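Local coordinates for protein terminal oxygenase component of carbazole (Janthinobacterium sp., PDB 7BUG) that serves as the terminal oxygenase of carbazole 1,9a-dioxygenase, a Rieske non-haem iron enzyme that dihydroxylates carbazole at its angular C-9a and adjacent C-1 positions, at residues 60-70 with 119-128; 24-32 with 141-149. One frame throughout, in Å; residues are numbered along the deposited sequence. Where two conformers were deposited one is given.

Contact 1. Residues 60-70 with 119-128. With MXE (2-methoxyethanol), chain N; FES (Fe2/s2 (inorganic) cluster), chain D; CO3 (carbonate ion), chain M.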
loop_
_atom_site.group_PDB
_atom_site.type_symbol
_atom_site.label_atom_id
_atom_site.label_comp_id
_atom_site.label_asym_id
_atom_site.label_seq_id
_atom_site.Cartn_x
_atom_site.Cartn_y
_atom_site.Cartn_z
ATOM N N GLY A 60 -13.178 -29.841 -26.121
ATOM C CA GLY A 60 -12.804 -28.819 -27.106
ATOM C C GLY A 60 -13.575 -27.513 -26.926
ATOM O O GLY A 60 -13.130 -26.523 -27.505
ATOM N N LYS A 61 -14.619 -27.483 -26.097
ATOM C CA LYS A 61 -15.530 -26.318 -25.964
ATOM C C LYS A 61 -15.064 -25.528 -24.730
ATOM O O LYS A 61 -14.813 -26.143 -23.657
ATOM C CB LYS A 61 -16.995 -26.708 -25.915
ATOM C CG LYS A 61 -17.965 -25.555 -25.723
ATOM C CD LYS A 61 -19.389 -25.912 -25.935
ATOM C CE LYS A 61 -20.351 -24.846 -25.430
ATOM N NZ LYS A 61 -20.259 -23.614 -26.252
ATOM N N LEU A 62 -15.101 -24.206 -24.855
ATOM C CA LEU A 62 -14.724 -23.357 -23.701
ATOM C C LEU A 62 -15.939 -23.004 -22.843
ATOM O O LEU A 62 -17.080 -22.806 -23.308
ATOM C CB LEU A 62 -14.029 -22.099 -24.211
ATOM C CG LEU A 62 -12.699 -22.298 -24.908
ATOM C CD1 LEU A 62 -12.109 -20.946 -25.275
ATOM C CD2 LEU A 62 -11.729 -23.083 -24.087
ATOM N N TYR A 63 -15.683 -22.951 -21.523
ATOM C CA TYR A 63 -16.706 -22.582 -20.537
ATOM C C TYR A 63 -16.066 -21.604 -19.545
ATOM O O TYR A 63 -14.838 -21.710 -19.312
ATOM C CB TYR A 63 -17.169 -23.816 -19.772
ATOM C CG TYR A 63 -17.850 -24.862 -20.623
ATOM C CD1 TYR A 63 -17.112 -25.820 -21.274
ATOM C CD2 TYR A 63 -19.205 -24.820 -20.790
ATOM C CE1 TYR A 63 -17.722 -26.775 -22.059
ATOM C CE2 TYR A 63 -19.852 -25.802 -21.547
ATOM C CZ TYR A 63 -19.099 -26.775 -22.169
ATOM O OH TYR A 63 -19.773 -27.710 -22.938
ATOM N N CYS A 64 -16.869 -20.700 -19.005
ATOM C CA CYS A 64 -16.378 -19.662 -18.078
ATOM C C CYS A 64 -17.299 -19.618 -16.866
ATOM O O CYS A 64 -18.507 -19.354 -17.041
ATOM C CB CYS A 64 -16.318 -18.332 -18.807
ATOM S SG CYS A 64 -15.757 -17.002 -17.715
ATOM N N LEU A 65 -16.730 -19.801 -15.669
ATOM C CA LEU A 65 -17.405 -19.708 -14.355
ATOM C C LEU A 65 -16.742 -18.598 -13.577
ATOM O O LEU A 65 -15.534 -18.395 -13.722
ATOM C CB LEU A 65 -17.206 -20.992 -13.547
ATOM C CG LEU A 65 -18.151 -22.138 -13.795
ATOM C CD1 LEU A 65 -17.636 -23.352 -13.058
ATOM C CD2 LEU A 65 -19.561 -21.776 -13.319
ATOM N N LYS A 66 -17.516 -17.892 -12.795
ATOM C CA LYS A 66 -16.899 -16.944 -11.838
ATOM C C LYS A 66 -16.019 -17.749 -10.884
ATOM O O LYS A 66 -16.466 -18.707 -10.289
ATOM C CB LYS A 66 -17.942 -16.082 -11.151
ATOM C CG LYS A 66 -17.326 -15.165 -10.098
ATOM C CD LYS A 66 -18.339 -14.096 -9.721
ATOM C CE LYS A 66 -18.549 -13.078 -10.807
ATOM N NZ LYS A 66 -19.178 -11.855 -10.294
ATOM N N ASP A 67 -14.806 -17.280 -10.663
ATOM C CA ASP A 67 -13.851 -17.933 -9.746
ATOM C C ASP A 67 -14.088 -17.430 -8.326
ATOM O O ASP A 67 -13.239 -16.725 -7.763
ATOM C CB ASP A 67 -12.448 -17.664 -10.246
ATOM C CG ASP A 67 -11.350 -18.413 -9.490
ATOM O OD1 ASP A 67 -11.650 -19.409 -8.787
ATOM O OD2 ASP A 67 -10.173 -18.026 -9.695
ATOM N N ARG A 68 -15.258 -17.718 -7.769
ATOM C CA ARG A 68 -15.648 -17.225 -6.417
ATOM C C ARG A 68 -16.749 -18.162 -5.949
ATOM O O ARG A 68 -17.886 -18.075 -6.484
ATOM C CB ARG A 68 -16.103 -15.781 -6.391
ATOM C CG ARG A 68 -16.324 -15.287 -4.966
ATOM C CD ARG A 68 -16.688 -13.820 -4.818
ATOM N NE ARG A 68 -17.947 -13.670 -5.485
ATOM C CZ ARG A 68 -18.417 -12.547 -6.022
ATOM N NH1 ARG A 68 -17.766 -11.410 -5.891
ATOM N NH2 ARG A 68 -19.540 -12.573 -6.685
ATOM N N CYS A 69 -16.430 -19.083 -5.044
ATOM C CA CYS A 69 -17.424 -20.025 -4.505
ATOM C C CYS A 69 -18.619 -19.256 -3.898
ATOM O O CYS A 69 -18.415 -18.264 -3.194
ATOM C CB CYS A 69 -16.782 -20.966 -3.507
ATOM S SG CYS A 69 -17.902 -22.301 -3.026
ATOM N N LEU A 70 -19.835 -19.750 -4.107
ATOM C CA LEU A 70 -21.066 -19.165 -3.498
ATOM C C LEU A 70 -21.056 -19.254 -1.978
ATOM O O LEU A 70 -21.760 -18.492 -1.317
ATOM C CB LEU A 70 -22.277 -19.923 -4.027
ATOM C CG LEU A 70 -22.576 -19.749 -5.495
ATOM C CD1 LEU A 70 -23.848 -20.523 -5.868
ATOM C CD2 LEU A 70 -22.647 -18.304 -5.935
ATOM N N GLN A 119 -29.101 -23.186 -6.229
ATOM C CA GLN A 119 -28.110 -22.092 -6.361
ATOM C C GLN A 119 -27.386 -22.278 -7.702
ATOM O O GLN A 119 -27.278 -23.409 -8.256
ATOM C CB GLN A 119 -27.085 -22.092 -5.222
ATOM C CG GLN A 119 -27.659 -21.941 -3.822
ATOM C CD GLN A 119 -28.283 -20.614 -3.487
ATOM O OE1 GLN A 119 -28.194 -19.633 -4.244
ATOM N NE2 GLN A 119 -28.930 -20.568 -2.340
ATOM N N LYS A 120 -26.908 -21.163 -8.234
ATOM C CA LYS A 120 -26.187 -21.088 -9.526
ATOM C C LYS A 120 -24.997 -20.130 -9.383
ATOM O O LYS A 120 -25.244 -19.014 -8.978
ATOM C CB LYS A 120 -27.183 -20.598 -10.575
ATOM C CG LYS A 120 -26.673 -20.580 -11.999
ATOM C CD LYS A 120 -27.680 -19.976 -12.957
ATOM C CE LYS A 120 -29.062 -20.569 -12.822
ATOM N NZ LYS A 120 -29.941 -20.172 -13.957
ATOM N N LEU A 121 -23.813 -20.542 -9.758
ATOM C CA LEU A 121 -22.637 -19.686 -9.878
ATOM C C LEU A 121 -22.719 -18.964 -11.210
ATOM O O LEU A 121 -23.095 -19.567 -12.243
ATOM C CB LEU A 121 -21.423 -20.620 -9.786
ATOM C CG LEU A 121 -20.035 -20.024 -9.822
ATOM C CD1 LEU A 121 -19.856 -18.914 -8.818
ATOM C CD2 LEU A 121 -19.018 -21.142 -9.563
ATOM N N LYS A 122 -22.347 -17.695 -11.235
ATOM C CA LYS A 122 -22.373 -16.898 -12.471
ATOM C C LYS A 122 -21.505 -17.535 -13.541
ATOM O O LYS A 122 -20.372 -18.025 -13.224
ATOM C CB LYS A 122 -21.916 -15.475 -12.140
ATOM C CG LYS A 122 -21.925 -14.558 -13.334
ATOM C CD LYS A 122 -23.318 -14.203 -13.776
ATOM C CE LYS A 122 -23.392 -12.915 -14.566
ATOM N NZ LYS A 122 -24.728 -12.728 -15.168
ATOM N N THR A 123 -22.032 -17.614 -14.757
ATOM C CA THR A 123 -21.274 -18.046 -15.931
ATOM C C THR A 123 -21.284 -16.867 -16.884
ATOM O O THR A 123 -22.167 -15.949 -16.785
ATOM C CB THR A 123 -21.861 -19.303 -16.589
ATOM O OG1 THR A 123 -23.168 -18.935 -17.040
ATOM C CG2 THR A 123 -21.882 -20.477 -15.642
ATOM N N TYR A 124 -20.317 -16.872 -17.767
ATOM C CA TYR A 124 -20.200 -15.922 -18.875
ATOM C C TYR A 124 -20.054 -16.700 -20.161
ATOM O O TYR A 124 -19.300 -17.684 -20.220
ATOM C CB TYR A 124 -19.067 -14.912 -18.659
ATOM C CG TYR A 124 -19.377 -13.969 -17.535
ATOM C CD1 TYR A 124 -20.366 -13.008 -17.640
ATOM C CD2 TYR A 124 -18.637 -13.997 -16.368
ATOM C CE1 TYR A 124 -20.627 -12.116 -16.603
ATOM C CE2 TYR A 124 -18.895 -13.140 -15.311
ATOM C CZ TYR A 124 -19.890 -12.186 -15.434
ATOM O OH TYR A 124 -20.095 -11.319 -14.424
ATOM N N PRO A 125 -20.671 -16.203 -21.245
ATOM C CA PRO A 125 -20.438 -16.772 -22.563
ATOM C C PRO A 125 -18.970 -16.674 -22.989
ATOM O O PRO A 125 -18.307 -15.678 -22.680
ATOM C CB PRO A 125 -21.326 -15.956 -23.512
ATOM C CG PRO A 125 -22.373 -15.328 -22.616
ATOM C CD PRO A 125 -21.683 -15.135 -21.279
ATOM N N VAL A 126 -18.473 -17.679 -23.684
ATOM C CA VAL A 126 -17.083 -17.732 -24.212
ATOM C C VAL A 126 -17.119 -18.234 -25.627
ATOM O O VAL A 126 -17.820 -19.234 -25.869
ATOM C CB VAL A 126 -16.140 -18.713 -23.513
ATOM C CG1 VAL A 126 -14.710 -18.241 -23.624
ATOM C CG2 VAL A 126 -16.553 -19.109 -22.129
ATOM N N GLN A 127 -16.356 -17.590 -26.508
ATOM C CA GLN A 127 -16.301 -17.954 -27.951
ATOM C C GLN A 127 -14.822 -17.920 -28.326
ATOM O O GLN A 127 -14.112 -16.995 -27.862
ATOM C CB GLN A 127 -17.100 -16.919 -28.750
ATOM C CG GLN A 127 -17.293 -17.216 -30.225
ATOM C CD GLN A 127 -18.223 -16.201 -30.813
ATOM O OE1 GLN A 127 -18.874 -15.428 -30.088
ATOM N NE2 GLN A 127 -18.294 -16.207 -32.131
ATOM N N GLU A 128 -14.386 -18.805 -29.207
ATOM C CA GLU A 128 -13.049 -18.684 -29.827
ATOM C C GLU A 128 -13.232 -18.255 -31.267
ATOM O O GLU A 128 -14.126 -18.791 -31.922
ATOM C CB GLU A 128 -12.364 -20.045 -29.840
ATOM C CG GLU A 128 -12.306 -20.667 -28.506
ATOM C CD GLU A 128 -11.425 -21.871 -28.584
ATOM O OE1 GLU A 128 -11.974 -22.987 -28.708
ATOM O OE2 GLU A 128 -10.230 -21.668 -28.549
HETATM O O1 MXE N . -20.149 -12.392 -35.168
HETATM C C1 MXE N . -20.485 -13.767 -35.197
HETATM C C2 MXE N . -21.513 -14.172 -34.156
HETATM O O2 MXE N . -20.815 -14.794 -33.080
HETATM C C3 MXE N . -21.024 -14.506 -31.744
HETATM FE FE1 FES D . -16.431 -23.434 -1.555
HETATM FE FE2 FES D . -17.217 -23.834 1.002
HETATM S S1 FES D . -17.512 -25.192 -0.754
HETATM S S2 FES D . -16.078 -22.077 0.199
HETATM C C CO3 M . -21.829 -20.175 -24.524
HETATM O O1 CO3 M . -20.630 -19.840 -24.214
HETATM O O2 CO3 M . -22.883 -19.543 -23.981
HETATM O O3 CO3 M . -22.015 -21.258 -25.260
HETATM O O HOH W 1 -17.967 -21.966 -25.743
HETATM O O HOH W 2 -15.213 -23.127 -27.558
HETATM O O HOH W 3 -19.471 -20.387 -20.247
#
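L62 and E128 meet where two antiparallel strands of the Rieske-domain sheet, 61-66 and 126-128, have splayed apart. L62 CD1 comes within 3.2 Å of E128 CG, the two side chains crossing at about a right angle. Trimming E128 to an alanine would probably strip this cover from L62 and leave R57 without its salt-bridge mate and S35 without its hydrogen bond. Water fills the gap between the strands: one molecule joins L62 O to V126 O, and another joins C64 N to Y124 O. Beside them C64 CB is squeezed against V126 CG2 at 3.4 Å, while SG, swung anti to the backbone N (chi1 179°), lies at the edge of the Y124 ring. Y124 N makes a long bond to C64 O (3.2 Å) from above its carbonyl plane. L65 CD2 packs on T123 CG2, and K66 N secures the pairing with a nearly straight bond to K122 O (2.9 Å, 170°). Beyond the strand, L121 CD1 comes to 3.2 Å from R68 O. C69 SG binds FE1 of the [2Fe-2S] cluster, as does C90. L70 CD2 meets L121 CD1, and L70 CD1 rests 3.7 Å from Q119 CB.

Contact 2. Residues 24-32 with 141-149. With MXE (2-methoxyethanol), chain N.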
loop_
_atom_site.group_PDB
_atom_site.type_symbol
_atom_site.label_atom_id
_atom_site.label_comp_id
_atom_site.label_asym_id
_atom_site.label_seq_id
_atom_site.Cartn_x
_atom_site.Cartn_y
_atom_site.Cartn_z
ATOM N N GLY A 24 -14.092 -0.325 -17.025
ATOM C CA GLY A 24 -14.525 -0.718 -18.362
ATOM C C GLY A 24 -16.032 -0.811 -18.495
ATOM O O GLY A 24 -16.785 -0.551 -17.540
ATOM N N PHE A 25 -16.450 -1.271 -19.645
ATOM C CA PHE A 25 -17.872 -1.355 -20.044
ATOM C C PHE A 25 -18.325 -2.795 -19.928
ATOM O O PHE A 25 -17.790 -3.706 -20.601
ATOM C CB PHE A 25 -18.048 -0.801 -21.454
ATOM C CG PHE A 25 -17.680 0.656 -21.540
ATOM C CD1 PHE A 25 -18.292 1.615 -20.731
ATOM C CD2 PHE A 25 -16.791 1.072 -22.517
ATOM C CE1 PHE A 25 -17.998 2.967 -20.903
ATOM C CE2 PHE A 25 -16.530 2.428 -22.687
ATOM C CZ PHE A 25 -17.090 3.368 -21.846
ATOM N N ARG A 26 -19.384 -2.998 -19.158
ATOM C CA ARG A 26 -20.057 -4.288 -19.041
ATOM C C ARG A 26 -20.875 -4.544 -20.315
ATOM O O ARG A 26 -21.178 -3.587 -21.023
ATOM C CB ARG A 26 -20.884 -4.351 -17.759
ATOM C CG ARG A 26 -21.384 -5.741 -17.400
ATOM C CD ARG A 26 -22.134 -5.689 -16.070
ATOM N NE ARG A 26 -22.504 -7.030 -15.700
ATOM C CZ ARG A 26 -21.653 -7.918 -15.172
ATOM N NH1 ARG A 26 -20.454 -7.531 -14.743
ATOM N NH2 ARG A 26 -22.078 -9.145 -14.936
ATOM N N ASN A 27 -21.192 -5.805 -20.577
ATOM C CA ASN A 27 -22.059 -6.248 -21.687
ATOM C C ASN A 27 -21.347 -6.060 -23.032
ATOM O O ASN A 27 -21.991 -5.716 -24.030
ATOM C CB ASN A 27 -23.418 -5.536 -21.585
ATOM C CG ASN A 27 -24.062 -5.789 -20.250
ATOM O OD1 ASN A 27 -24.184 -6.941 -19.856
ATOM N ND2 ASN A 27 -24.436 -4.756 -19.508
ATOM N N HIS A 28 -20.028 -6.342 -23.099
ATOM C CA HIS A 28 -19.267 -6.472 -24.342
ATOM C C HIS A 28 -18.394 -7.725 -24.259
ATOM O O HIS A 28 -18.137 -8.216 -23.161
ATOM C CB HIS A 28 -18.371 -5.252 -24.623
ATOM C CG HIS A 28 -19.063 -3.952 -24.809
ATOM N ND1 HIS A 28 -19.336 -3.461 -26.050
ATOM C CD2 HIS A 28 -19.514 -3.053 -23.922
ATOM C CE1 HIS A 28 -19.956 -2.283 -25.880
ATOM N NE2 HIS A 28 -20.061 -1.988 -24.610
ATOM N N TRP A 29 -17.990 -8.182 -25.415
ATOM C CA TRP A 29 -16.984 -9.219 -25.626
ATOM C C TRP A 29 -15.595 -8.616 -25.434
ATOM O O TRP A 29 -15.349 -7.550 -25.984
ATOM C CB TRP A 29 -17.101 -9.804 -27.020
ATOM C CG TRP A 29 -18.336 -10.598 -27.289
ATOM C CD1 TRP A 29 -19.447 -10.178 -27.959
ATOM C CD2 TRP A 29 -18.542 -11.981 -26.970
ATOM N NE1 TRP A 29 -20.349 -11.197 -28.052
ATOM C CE2 TRP A 29 -19.809 -12.319 -27.507
ATOM C CE3 TRP A 29 -17.802 -12.968 -26.320
ATOM C CZ2 TRP A 29 -20.353 -13.586 -27.352
ATOM C CZ3 TRP A 29 -18.310 -14.231 -26.226
ATOM C CH2 TRP A 29 -19.572 -14.534 -26.731
ATOM N N TYR A 30 -14.739 -9.382 -24.759
ATOM C CA TYR A 30 -13.311 -9.033 -24.610
ATOM C C TYR A 30 -12.418 -10.247 -24.847
ATOM O O TYR A 30 -12.680 -11.305 -24.295
ATOM C CB TYR A 30 -13.028 -8.557 -23.179
ATOM C CG TYR A 30 -13.693 -7.251 -22.858
ATOM C CD1 TYR A 30 -13.109 -6.052 -23.203
ATOM C CD2 TYR A 30 -14.916 -7.211 -22.243
ATOM C CE1 TYR A 30 -13.705 -4.838 -22.881
ATOM C CE2 TYR A 30 -15.556 -6.021 -21.963
ATOM C CZ TYR A 30 -14.941 -4.820 -22.264
ATOM O OH TYR A 30 -15.608 -3.673 -21.958
ATOM N N PRO A 31 -11.303 -10.067 -25.547
ATOM C CA PRO A 31 -10.298 -11.120 -25.656
ATOM C C PRO A 31 -9.434 -11.195 -24.409
ATOM O O PRO A 31 -9.129 -10.157 -23.843
ATOM C CB PRO A 31 -9.503 -10.744 -26.892
ATOM C CG PRO A 31 -9.503 -9.268 -26.862
ATOM C CD PRO A 31 -10.879 -8.881 -26.321
ATOM N N VAL A 32 -9.096 -12.407 -23.974
ATOM C CA VAL A 32 -8.322 -12.536 -22.704
ATOM C C VAL A 32 -7.110 -13.441 -22.869
ATOM O O VAL A 32 -6.231 -13.358 -22.012
ATOM C CB VAL A 32 -9.231 -13.049 -21.590
ATOM C CG1 VAL A 32 -10.314 -12.007 -21.267
ATOM C CG2 VAL A 32 -9.850 -14.369 -21.910
ATOM N N ASP A 141 -28.478 -12.581 -23.079
ATOM C CA ASP A 141 -28.091 -13.167 -24.381
ATOM C C ASP A 141 -27.018 -12.271 -24.990
ATOM O O ASP A 141 -27.259 -11.071 -25.174
ATOM C CB ASP A 141 -29.341 -13.279 -25.264
ATOM C CG ASP A 141 -30.526 -13.919 -24.553
ATOM O OD1 ASP A 141 -30.292 -14.752 -23.669
ATOM O OD2 ASP A 141 -31.673 -13.560 -24.871
ATOM N N PRO A 142 -25.835 -12.788 -25.350
ATOM C CA PRO A 142 -24.830 -11.927 -25.938
ATOM C C PRO A 142 -25.186 -11.564 -27.378
ATOM O O PRO A 142 -25.889 -12.340 -28.069
ATOM C CB PRO A 142 -23.556 -12.786 -25.968
ATOM C CG PRO A 142 -24.043 -14.201 -25.898
ATOM C CD PRO A 142 -25.364 -14.155 -25.161
ATOM N N PRO A 143 -24.663 -10.422 -27.857
ATOM C CA PRO A 143 -24.719 -10.052 -29.263
ATOM C C PRO A 143 -23.734 -10.891 -30.057
ATOM O O PRO A 143 -22.870 -11.584 -29.488
ATOM C CB PRO A 143 -24.211 -8.605 -29.305
ATOM C CG PRO A 143 -23.195 -8.598 -28.178
ATOM C CD PRO A 143 -23.795 -9.482 -27.108
ATOM N N PRO A 144 -23.782 -10.831 -31.401
ATOM C CA PRO A 144 -22.722 -11.424 -32.207
ATOM C C PRO A 144 -21.370 -10.826 -31.772
ATOM O O PRO A 144 -21.316 -9.628 -31.511
ATOM C CB PRO A 144 -23.011 -11.041 -33.662
ATOM C CG PRO A 144 -24.255 -10.130 -33.599
ATOM C CD PRO A 144 -24.830 -10.163 -32.199
ATOM N N LEU A 145 -20.339 -11.640 -31.829
ATOM C CA LEU A 145 -18.951 -11.191 -31.579
ATOM C C LEU A 145 -18.579 -10.089 -32.560
ATOM O O LEU A 145 -17.893 -9.119 -32.141
ATOM C CB LEU A 145 -18.024 -12.394 -31.716
ATOM C CG LEU A 145 -16.543 -12.056 -31.600
ATOM C CD1 LEU A 145 -16.209 -11.460 -30.229
ATOM C CD2 LEU A 145 -15.696 -13.254 -31.852
ATOM N N ALA A 146 -19.009 -10.129 -33.827
ATOM C CA ALA A 146 -18.713 -9.058 -34.804
ATOM C C ALA A 146 -19.034 -7.659 -34.275
ATOM O O ALA A 146 -18.383 -6.726 -34.729
ATOM C CB ALA A 146 -19.482 -9.286 -36.090
ATOM N N ARG A 147 -20.057 -7.466 -33.433
ATOM C CA ARG A 147 -20.428 -6.142 -32.903
ATOM C C ARG A 147 -19.214 -5.487 -32.220
ATOM O O ARG A 147 -19.099 -4.247 -32.290
ATOM C CB ARG A 147 -21.568 -6.218 -31.911
ATOM C CG ARG A 147 -22.176 -4.854 -31.634
ATOM C CD ARG A 147 -22.930 -4.780 -30.362
ATOM N NE ARG A 147 -22.086 -5.065 -29.183
ATOM C CZ ARG A 147 -22.573 -5.268 -27.969
ATOM N NH1 ARG A 147 -23.875 -5.077 -27.730
ATOM N NH2 ARG A 147 -21.782 -5.578 -26.954
ATOM N N ASP A 148 -18.391 -6.312 -31.559
ATOM C CA ASP A 148 -17.334 -5.826 -30.634
ATOM C C ASP A 148 -15.975 -6.137 -31.232
ATOM O O ASP A 148 -14.997 -6.166 -30.468
ATOM C CB ASP A 148 -17.489 -6.459 -29.254
ATOM C CG ASP A 148 -18.672 -5.918 -28.464
ATOM O OD1 ASP A 148 -19.150 -4.826 -28.788
ATOM O OD2 ASP A 148 -19.154 -6.655 -27.554
ATOM N N THR A 149 -15.871 -6.241 -32.550
ATOM C CA THR A 149 -14.589 -6.518 -33.232
ATOM C C THR A 149 -14.508 -5.552 -34.385
ATOM O O THR A 149 -15.534 -5.123 -34.925
ATOM C CB THR A 149 -14.428 -7.966 -33.703
ATOM O OG1 THR A 149 -15.518 -8.310 -34.561
ATOM C CG2 THR A 149 -14.407 -8.968 -32.582
HETATM O O1 MXE N . -20.149 -12.392 -35.168
HETATM C C1 MXE N . -20.485 -13.767 -35.197
HETATM C C2 MXE N . -21.513 -14.172 -34.156
HETATM O O2 MXE N . -20.815 -14.794 -33.080
HETATM C C3 MXE N . -21.024 -14.506 -31.744
HETATM O O HOH W 4 -24.817 -5.960 -25.147
HETATM O O HOH W 5 -13.942 -7.427 -28.390
#
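W29 N donates to the D148 carboxylate, reaching D148 OD2 (2.9 Å) on its anti side and somewhat out of the carboxylate plane. From there the indole runs out along the 141-149 loop. W29 CB touches L145 CD1 at 3.7 Å. With chi1 at -68°, CG stands anti to the carbonyl carbon, and the same methyl of L145 sits over one ring face, offset toward the rim; L145 CA makes a CH-pi contact on the five-membered ring. CD1 passes D148 OD2, which lies at the ring edge. W29 NE1 then donates to P143 O (2.9 Å, 161°). The oxygen lies in the indole plane, although the N-H comes in above the plane of the P143 carbonyl, and this bond, with the packing of L145 and P142, helps to hold the rotation of the ring. Further out, W29 CZ2 packs on P142 CB at 3.6 Å.

The carboxylate of D148 is gripped by four bonds, two to each oxygen. R147 holds it side-on, with NE on OD1 and NH2 on the syn lone pair of OD2. H28 ND1 reaches D148 OD1 (3.1 Å) from the face opposite R147 NE, while H28 NE2 bonds to Q374 N, a pairing consistent with a neutral imidazole. R147 NH2 also reaches N27 O (2.9 Å) in the carbonyl plane, on a lone pair, and P143 CG lies 3.4 Å above the centre of the R147 guanidinium. Within the short 3-10 segment 145-147, A146 N hydrogen-bonds O1 of the 2-methoxyethanol. The whole is a domain junction: an outermost strand of the Rieske sheet, docked through a tryptophan and a shared carboxylate onto the proline-rich loop between strands 132-137 and 158-167, already in the ring-hydroxylase family region.

How the contacts relate
From the N terminus the chain first lays down 24-32, which ends in strand 28-32, outermost in this chain's six-stranded Rieske sheet, and runs on to 60-70. The excursion carrying the remaining cluster ligands ends when 119-128 returns beside 60-70, so contact 1 closes the inner loop. After strand 132-137, which fits between 123-129 and 28-32, the chain reaches 141-149, and contact 2 closes the outer loop without crossing the inner one. Contact 1 thus belongs to the Rieske domain, whereas contact 2 ties its sheet edge to a loop in the ring-hydroxylase part of the chain. The two touch: Y124 OH probably bonds to R26 NH2 at 3.0 Å, Q127 packs against W29 and L145, and both contacts bind the 2-methoxyethanol.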